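Long-range contact in probable nitrite reductase [nad(p)h] small subunit NIRD (Mycobacterium tuberculosis, PDB 4AIV), which is probably required, together with its partner NirB, for the NADH-dependent reduction of nitrite to ammonium in nitrate assimilation: residues 32-37 with 49-54. Residues are numbered along the deposited sequence; the frame is centred on the assembly and turned at random.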
loop_
_atom_site.group_PDB
_atom_site.type_symbol
_atom_site.label_atom_id
_atom_site.label_comp_id
_atom_site.label_asym_id
_atom_site.label_seq_id
_atom_site.Cartn_x
_atom_site.Cartn_y
_atom_site.Cartn_z
ATOM N N GLY A 32 0.214 -6.391 14.005
ATOM C CA GLY A 32 1.402 -5.559 14.058
ATOM C C GLY A 32 2.074 -5.293 12.720
ATOM O O GLY A 32 3.033 -4.515 12.666
ATOM N N SER A 33 1.591 -5.925 11.647
ATOM C CA SER A 33 2.096 -5.622 10.303
ATOM C C SER A 33 1.935 -4.128 10.024
ATOM O O SER A 33 0.937 -3.519 10.425
ATOM C CB SER A 33 1.334 -6.408 9.227
ATOM O OG SER A 33 1.323 -7.790 9.509
ATOM N N GLN A 34 2.920 -3.548 9.347
ATOM C CA GLN A 34 2.892 -2.133 9.006
ATOM C C GLN A 34 2.638 -2.031 7.529
ATOM O O GLN A 34 3.290 -2.707 6.728
ATOM C CB GLN A 34 4.225 -1.453 9.311
ATOM C CG GLN A 34 4.777 -1.702 10.676
ATOM C CD GLN A 34 6.091 -0.991 10.835
ATOM O OE1 GLN A 34 6.386 -0.053 10.084
ATOM N NE2 GLN A 34 6.899 -1.432 11.793
ATOM N N VAL A 35 1.710 -1.154 7.172
ATOM C CA VAL A 35 1.194 -1.085 5.817
ATOM C C VAL A 35 1.250 0.348 5.276
ATOM O O VAL A 35 0.993 1.297 6.015
ATOM C CB VAL A 35 -0.258 -1.603 5.830
ATOM C CG1 VAL A 35 -1.079 -0.968 4.741
ATOM C CG2 VAL A 35 -0.261 -3.130 5.743
ATOM N N ALA A 36 1.627 0.505 4.006
ATOM C CA ALA A 36 1.509 1.799 3.338
ATOM C C ALA A 36 0.217 1.792 2.517
ATOM O O ALA A 36 0.070 0.985 1.584
ATOM C CB ALA A 36 2.717 2.057 2.437
ATOM N N LEU A 37 -0.711 2.675 2.872
ATOM C CA LEU A 37 -2.020 2.741 2.223
ATOM C C LEU A 37 -2.138 3.978 1.335
ATOM O O LEU A 37 -1.839 5.090 1.772
ATOM C CB LEU A 37 -3.131 2.768 3.281
ATOM C CG LEU A 37 -4.580 2.938 2.778
ATOM C CD1 LEU A 37 -5.078 1.699 1.986
ATOM C CD2 LEU A 37 -5.525 3.261 3.942
ATOM N N GLY A 49 3.393 -3.318 1.843
ATOM C CA GLY A 49 4.309 -3.246 2.974
ATOM C C GLY A 49 4.871 -1.843 3.168
ATOM O O GLY A 49 5.243 -1.180 2.204
ATOM N N ASN A 50 4.921 -1.382 4.412
ATOM C CA ASN A 50 5.436 -0.042 4.704
ATOM C C ASN A 50 6.966 0.005 4.783
ATOM O O ASN A 50 7.577 1.088 4.796
ATOM C CB ASN A 50 4.831 0.486 6.010
ATOM C CG ASN A 50 4.943 1.989 6.134
ATOM O OD1 ASN A 50 4.804 2.725 5.145
ATOM N ND2 ASN A 50 5.203 2.460 7.349
ATOM N N VAL A 51 7.590 -1.167 4.836
ATOM C CA VAL A 51 9.039 -1.231 4.978
ATOM C C VAL A 51 9.741 -1.389 3.625
ATOM O O VAL A 51 9.479 -2.340 2.881
ATOM C CB VAL A 51 9.465 -2.367 5.933
ATOM C CG1 VAL A 51 10.981 -2.403 6.068
ATOM C CG2 VAL A 51 8.796 -2.195 7.292
ATOM N N ASP A 52 10.621 -0.440 3.312
ATOM C CA ASP A 52 11.463 -0.525 2.119
ATOM C C ASP A 52 12.280 -1.797 2.224
ATOM O O ASP A 52 13.019 -1.977 3.190
ATOM C CB ASP A 52 12.380 0.706 2.015
ATOM C CG ASP A 52 13.279 0.683 0.772
ATOM O OD1 ASP A 52 13.968 -0.338 0.513
ATOM O OD2 ASP A 52 13.313 1.701 0.046
ATOM N N PRO A 53 12.151 -2.688 1.231
ATOM C CA PRO A 53 12.801 -4.001 1.316
ATOM C C PRO A 53 14.299 -3.950 1.038
ATOM O O PRO A 53 14.968 -4.973 1.176
ATOM C CB PRO A 53 12.091 -4.809 0.228
ATOM C CG PRO A 53 11.725 -3.801 -0.786
ATOM C CD PRO A 53 11.363 -2.548 -0.008
ATOM N N PHE A 54 14.817 -2.790 0.650
ATOM C CA PHE A 54 16.257 -2.649 0.461
ATOM C C PHE A 54 16.907 -2.098 1.736
ATOM O O PHE A 54 17.902 -2.646 2.219
ATOM C CB PHE A 54 16.581 -1.765 -0.754
ATOM C CG PHE A 54 16.183 -2.376 -2.087
ATOM C CD1 PHE A 54 17.059 -3.203 -2.775
ATOM C CD2 PHE A 54 14.933 -2.121 -2.648
ATOM C CE1 PHE A 54 16.704 -3.763 -3.999
ATOM C CE2 PHE A 54 14.569 -2.680 -3.879
ATOM C CZ PHE A 54 15.457 -3.501 -4.552
#
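Val35 and Gly49 form an antiparallel, non-hydrogen-bonded pair, CA to CA 4.7 Å, at the point where strand 45-49 of the Rieske-like fold ends and its chain leaves the antiparallel sheet. The single hydrogen bond between the two segments is made just beyond that pair: Asn50 N donates to Gln34 O over 3.1 Å with an N-H...O angle of 159°. The donor stands 45° out of the carbonyl plane, so it does not lie on a lone pair of Gln34 O. On the other side of the pair, backbone bonding between Ala36 and Val48 carries the sheet onward.

The tight part of the contact is the side chain of Asn50, laid across the backbone of strand 34-39. Its CB sits 3.7 Å from Val35 C, and with CG anti to the backbone N the carbonyl end of the amide reaches Ala36, whose CB lies 3.5 Å from Asn50 OD1, while ND2 is on the side of Gln34. OD1 of this buried residue accepts a hydrogen bond from Ser61 N, and the Asn50 backbone bonds to Met60; the loop that follows strand 45-49 is thereby tied both to the sheet and to the chain before strand 64-68.

Gln34 marks the looser, solvent side. Its CB meets Asn50 CB at 3.9 Å, but beyond CG the chain runs extended and the two amide planes are 55° apart. No hydrogen bond joins these amides, since Gln34 OE1 remains 3.9 Å from Asn50 ND2, and the same oxygen only grazes Val51 CG2 at 4.3 Å.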